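Side-chain contacts in tetracycline Repressor, class A (Pseudomonas sp., PDB 5MRU), which represses the tetracycline resistance gene as a dimeric helix-turn-helix DNA-binding protein, its affinity for the operator falling when tetracycline binds: residues Y93-G96 / A97-H100; A185-E188 / Q189-V193. All blocks are in the same frame, centred on the assembly; numbering follows the deposited sequence.

How the contacts relate
Both contacts are local, each along one continuous stretch of the chain, and both lie in the tetracyclin repressor-like C-terminal domain. Their centres are 20 Å apart and their nearest atoms about 11 Å apart, so they do not touch. Contact 1 belongs to the ligand site: it leads into helix 96-100, and His100 binds the magnesium ion held by 5a,6-anhydrotetracycline. Contact 2 is a turn of helix 183-199 and binds no ligand. Its Leu191 side chain is about 9 Å from the same drug molecule and about 8 Å from the side chain of Asn82, a pocket residue. Both contacts also meet the second subunit.

Contact 1 (Y93-G96 / A97-H100); sequences YRDG and ARIH. With MG (magnesium ion), chain C; TDC (5a,6-anhydrotetracycline), chain B.
The imidazole of His100, whose CB is 3.8 Å from Gly96 O, has the drug oxygen O12 at its edge and in its plane. Phe86 meets the same ring edge-to-face. The Arg98 guanidinium has Asp95 OD2 obliquely placed beside it. The stretch is a type II beta turn, Tyr93 to Gly96, running straight into the short helix 96-100, which carries both flat groups. Asp95 is third in the turn, with a positive phi of 65°. It is also the N-cap residue, but its side chain makes no capping bond. OD2 is instead hydrogen-bonded to Val22 N. Asp95 OD2 and Arg98 NH2 are 4.2 Å apart, too far for a salt bridge. Arg98 NH2 pairs with Asp23 of its own chain.

At the far end of the helix His100 reaches the metal. Its CG stands anti to the backbone N (chi1 178°), and this swings the ring away from the turn. His100 NE2 binds the magnesium ion at 2.3 Å. The drug chelates the same ion through O11 at 1.9 Å and O12 at 2.4 Å. Two waters are further ligands. Water 1 also donates to the drug oxygen O1, and water 2 is hydrogen-bonded to O10. Protein and drug thus share one ion.

Asp95 O accepts Ile99 N at 3.0 Å with an N-H...O angle of 162°, and takes a weaker bond from Arg98 N. His100 N reaches Gly96 O only weakly. Ile99 packs on Leu17 and Val22 of helix 7-24 and on Leu52 and Ala56 of helix 48-63. The stretch thus joins the drug site to the N-terminal helices, a possible route for the induction signal. Ile99 CG1 folds beside its own backbone N and lies 3.3 Å from Asp95 O.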
loop_
_atom_site.group_PDB
_atom_site.type_symbol
_atom_site.label_atom_id
_atom_site.label_comp_id
_atom_site.label_asym_id
_atom_site.label_seq_id
_atom_site.Cartn_x
_atom_site.Cartn_y
_atom_site.Cartn_z
ATOM N N TYR A 93 5.937 -3.791 -13.567
ATOM C CA TYR A 93 6.629 -2.559 -13.865
ATOM C C TYR A 93 7.077 -1.937 -12.567
ATOM O O TYR A 93 6.410 -2.025 -11.559
ATOM C CB TYR A 93 5.726 -1.576 -14.666
ATOM C CG TYR A 93 5.449 -2.053 -16.077
ATOM C CD1 TYR A 93 4.401 -2.898 -16.352
ATOM C CD2 TYR A 93 6.283 -1.688 -17.147
ATOM C CE1 TYR A 93 4.178 -3.367 -17.649
ATOM C CE2 TYR A 93 6.045 -2.133 -18.431
ATOM C CZ TYR A 93 4.993 -2.970 -18.669
ATOM O OH TYR A 93 4.781 -3.414 -19.937
ATOM N N ARG A 94 8.232 -1.328 -12.612
ATOM C CA ARG A 94 8.721 -0.569 -11.531
ATOM C C ARG A 94 7.658 0.426 -11.064
ATOM O O ARG A 94 7.027 1.092 -11.901
ATOM C CB ARG A 94 9.929 0.198 -12.018
ATOM C CG ARG A 94 10.435 1.194 -11.017
ATOM C CD ARG A 94 11.927 1.222 -11.148
ATOM N NE ARG A 94 12.538 2.362 -10.485
ATOM C CZ ARG A 94 13.772 2.772 -10.762
ATOM N NH1 ARG A 94 14.494 2.134 -11.679
ATOM N NH2 ARG A 94 14.285 3.840 -10.149
ATOM N N ASP A 95 7.487 0.517 -9.735
ATOM C CA ASP A 95 6.616 1.481 -9.090
ATOM C C ASP A 95 5.200 1.253 -9.443
ATOM O O ASP A 95 4.363 2.140 -9.287
ATOM C CB ASP A 95 6.982 2.894 -9.437
ATOM C CG ASP A 95 8.230 3.339 -8.765
ATOM O OD1 ASP A 95 8.494 2.818 -7.670
ATOM O OD2 ASP A 95 8.931 4.247 -9.317
ATOM N N GLY A 96 4.902 0.022 -9.838
ATOM C CA GLY A 96 3.570 -0.281 -10.289
ATOM C C GLY A 96 2.560 0.071 -9.238
ATOM O O GLY A 96 1.502 0.613 -9.564
ATOM N N ALA A 97 2.847 -0.250 -7.980
ATOM C CA ALA A 97 1.794 -0.146 -6.960
ATOM C C ALA A 97 1.570 1.299 -6.577
ATOM O O ALA A 97 0.461 1.704 -6.284
ATOM C CB ALA A 97 2.157 -0.955 -5.725
ATOM N N ARG A 98 2.650 2.055 -6.582
ATOM C CA ARG A 98 2.667 3.398 -6.141
ATOM C C ARG A 98 1.871 4.179 -7.129
ATOM O O ARG A 98 1.082 5.036 -6.777
ATOM C CB ARG A 98 4.095 3.902 -6.149
ATOM C CG ARG A 98 4.259 5.122 -5.310
ATOM C CD ARG A 98 5.679 5.630 -5.375
ATOM N NE ARG A 98 5.692 7.079 -5.544
ATOM C CZ ARG A 98 6.723 7.729 -6.043
ATOM N NH1 ARG A 98 6.681 9.043 -6.183
ATOM N NH2 ARG A 98 7.805 7.063 -6.399
ATOM N N ILE A 99 2.072 3.863 -8.398
ATOM C CA ILE A 99 1.381 4.559 -9.458
ATOM C C ILE A 99 -0.114 4.409 -9.368
ATOM O O ILE A 99 -0.845 5.364 -9.570
ATOM C CB ILE A 99 1.944 4.114 -10.807
ATOM C CG1 ILE A 99 3.282 4.806 -10.983
ATOM C CG2 ILE A 99 1.022 4.481 -11.952
ATOM C CD1 ILE A 99 3.963 4.484 -12.285
ATOM N N HIS A 100 -0.548 3.218 -8.990
ATOM C CA HIS A 100 -1.970 2.846 -8.958
ATOM C C HIS A 100 -2.725 3.517 -7.856
ATOM O O HIS A 100 -3.935 3.707 -7.937
ATOM C CB HIS A 100 -2.106 1.358 -8.737
ATOM C CG HIS A 100 -3.508 0.919 -8.655
ATOM N ND1 HIS A 100 -4.226 0.552 -9.766
ATOM C CD2 HIS A 100 -4.364 0.855 -7.613
ATOM C CE1 HIS A 100 -5.462 0.248 -9.414
ATOM N NE2 HIS A 100 -5.582 0.454 -8.114
HETATM MG MG MG C . -7.538 1.616 -8.169
HETATM O O12 TDC B . -8.054 -0.750 -8.028
HETATM C C12 TDC B . -9.145 -1.384 -8.072
HETATM C C1B TDC B . -10.399 -0.749 -7.607
HETATM C C11 TDC B . -10.365 0.572 -7.183
HETATM O O11 TDC B . -9.177 1.287 -7.175
HETATM C C1A TDC B . -11.517 1.204 -6.749
HETATM C C10 TDC B . -11.471 2.524 -6.324
HETATM O O10 TDC B . -10.301 3.268 -6.298
HETATM C C9 TDC B . -12.704 3.183 -5.875
HETATM C C8 TDC B . -13.881 2.465 -5.895
HETATM C C7 TDC B . -13.880 1.149 -6.327
HETATM C C61 TDC B . -12.723 0.502 -6.752
HETATM C C6 TDC B . -12.749 -0.843 -7.189
HETATM C C62 TDC B . -13.999 -1.672 -7.223
HETATM C C51 TDC B . -11.586 -1.470 -7.624
HETATM C C5 TDC B . -11.621 -2.920 -8.073
HETATM C C1C TDC B . -9.240 -2.764 -8.659
HETATM C C1 TDC B . -9.780 -2.698 -10.092
HETATM O O1 TDC B . -9.965 -1.605 -10.622
HETATM O O1C TDC B . -8.018 -3.457 -8.586
HETATM C C41 TDC B . -10.250 -3.594 -7.928
HETATM C C4 TDC B . -10.325 -5.072 -8.430
HETATM N N4 TDC B . -9.576 -6.151 -7.681
HETATM C C43 TDC B . -8.247 -5.750 -7.140
HETATM C C42 TDC B . -10.453 -6.540 -6.523
HETATM C C3 TDC B . -10.143 -5.163 -9.953
HETATM O O3 TDC B . -10.272 -6.279 -10.435
HETATM C C2 TDC B . -9.965 -3.975 -10.755
HETATM C C21 TDC B . -9.926 -4.062 -12.224
HETATM O O21 TDC B . -10.143 -5.143 -12.792
HETATM N N21 TDC B . -9.784 -2.961 -12.994
HETATM O O HOH W 1 -8.371 0.893 -10.354
HETATM O O HOH W 2 -7.146 2.837 -6.573
#

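Contact 2 (A185-E188 / Q189-V193); sequences AAFE and QGLAV
Ala185 begins the contact by accepting Gln189 N on its backbone oxygen. The bond from Gln189 N to Ala185 O is 2.7 Å long. The aliphatic part of Gln189 follows it, with CB 3.5 Å from Ala185 O. This is the i to i+4 pattern of an alpha helix, repeated at each residue of 185-188.

Ala186 O receives Gly190 N at 3.2 Å. Gly190 brings no side chain to the contact.

Phe187 makes the apolar part. Phe187 O takes Leu191 N at 2.9 Å. Phe187 and Leu191 both have CG anti to the backbone N (chi1 164° and 174°). One turn apart and with the same first torsion, the two side chains lie side by side, pointing the same way. Leu191 CD2 touches the Phe187 ring at CE2, 3.8 Å away, and approaches it obliquely. Glu188 OE1 lies at the edge of the same ring, in its plane.

Glu188 is bent at chi2 (49°) and runs alongside Leu191, pointing the same way. Glu188 OE2 comes 3.5 Å from Leu191 CD2. Its main partner is Arg84 NE, with which it forms a salt bridge, so the charge is paired although a methyl group lies against it. Glu188 O accepts Ala192 N at 3.1 Å.

Phe187 and Leu191 face helix 75-91. Phe187 packs on Ala83 and Arg87, and Leu191 on Ala83. Gln189 and Val193 instead meet Gly128 and Asn132 of the second subunit, both on its helix 127-153. This fits the four-helix bundle through which TetR-type repressors dimerise, with helices 127-153 and 183-199 supplied by each subunit.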
loop_
_atom_site.group_PDB
_atom_site.type_symbol
_atom_site.label_atom_id
_atom_site.label_comp_id
_atom_site.label_asym_id
_atom_site.label_seq_id
_atom_site.Cartn_x
_atom_site.Cartn_y
_atom_site.Cartn_z
ATOM N N ALA A 185 4.628 -16.073 -0.955
ATOM C CA ALA A 185 3.992 -16.763 0.184
ATOM C C ALA A 185 3.136 -15.814 1.059
ATOM O O ALA A 185 1.905 -16.001 1.189
ATOM C CB ALA A 185 5.039 -17.458 1.039
ATOM N N ALA A 186 3.810 -14.808 1.634
ATOM C CA ALA A 186 3.215 -13.731 2.436
ATOM C C ALA A 186 1.969 -13.106 1.832
ATOM O O ALA A 186 1.007 -12.807 2.531
ATOM C CB ALA A 186 4.245 -12.661 2.655
ATOM N N PHE A 187 1.980 -12.906 0.535
ATOM C CA PHE A 187 0.823 -12.350 -0.097
ATOM C C PHE A 187 -0.235 -13.387 -0.114
ATOM O O PHE A 187 -1.334 -13.168 0.377
ATOM C CB PHE A 187 1.123 -11.970 -1.523
ATOM C CG PHE A 187 -0.091 -11.749 -2.355
ATOM C CD1 PHE A 187 -0.750 -10.539 -2.327
ATOM C CD2 PHE A 187 -0.552 -12.741 -3.190
ATOM C CE1 PHE A 187 -1.865 -10.321 -3.107
ATOM C CE2 PHE A 187 -1.670 -12.531 -3.984
ATOM C CZ PHE A 187 -2.330 -11.313 -3.941
ATOM N N GLU A 188 0.130 -14.519 -0.694
ATOM C CA GLU A 188 -0.750 -15.677 -0.851
ATOM C C GLU A 188 -1.454 -16.079 0.446
ATOM O O GLU A 188 -2.637 -16.390 0.435
ATOM C CB GLU A 188 0.058 -16.857 -1.423
ATOM C CG GLU A 188 -0.716 -17.707 -2.399
ATOM C CD GLU A 188 -1.434 -16.914 -3.478
ATOM O OE1 GLU A 188 -0.782 -16.438 -4.425
ATOM O OE2 GLU A 188 -2.677 -16.820 -3.401
ATOM N N GLN A 189 -0.724 -16.032 1.555
ATOM C CA GLN A 189 -1.310 -16.245 2.878
ATOM C C GLN A 189 -2.302 -15.155 3.272
ATOM O O GLN A 189 -3.427 -15.462 3.653
ATOM C CB GLN A 189 -0.240 -16.323 3.969
ATOM C CG GLN A 189 0.368 -17.697 4.201
ATOM C CD GLN A 189 1.426 -17.682 5.297
ATOM O OE1 GLN A 189 1.651 -16.667 5.968
ATOM N NE2 GLN A 189 2.087 -18.811 5.484
ATOM N N GLY A 190 -1.895 -13.885 3.218
ATOM C CA GLY A 190 -2.782 -12.822 3.677
ATOM C C GLY A 190 -4.088 -12.868 2.913
ATOM O O GLY A 190 -5.159 -12.633 3.467
ATOM N N LEU A 191 -3.972 -13.161 1.621
ATOM C CA LEU A 191 -5.101 -13.312 0.720
ATOM C C LEU A 191 -5.973 -14.494 1.134
ATOM O O LEU A 191 -7.192 -14.427 1.000
ATOM C CB LEU A 191 -4.589 -13.547 -0.701
ATOM C CG LEU A 191 -5.646 -13.861 -1.744
ATOM C CD1 LEU A 191 -6.659 -12.721 -1.875
ATOM C CD2 LEU A 191 -5.022 -14.182 -3.084
ATOM N N ALA A 192 -5.346 -15.586 1.602
ATOM C CA ALA A 192 -6.087 -16.772 2.119
ATOM C C ALA A 192 -6.935 -16.394 3.334
ATOM O O ALA A 192 -8.133 -16.674 3.383
ATOM C CB ALA A 192 -5.141 -17.907 2.469
ATOM N N VAL A 193 -6.311 -15.721 4.296
ATOM C CA VAL A 193 -7.018 -15.189 5.456
ATOM C C VAL A 193 -8.162 -14.269 5.025
ATOM O O VAL A 193 -9.284 -14.338 5.527
ATOM C CB VAL A 193 -6.060 -14.394 6.337
ATOM C CG1 VAL A 193 -6.823 -13.697 7.452
ATOM C CG2 VAL A 193 -4.976 -15.302 6.879
#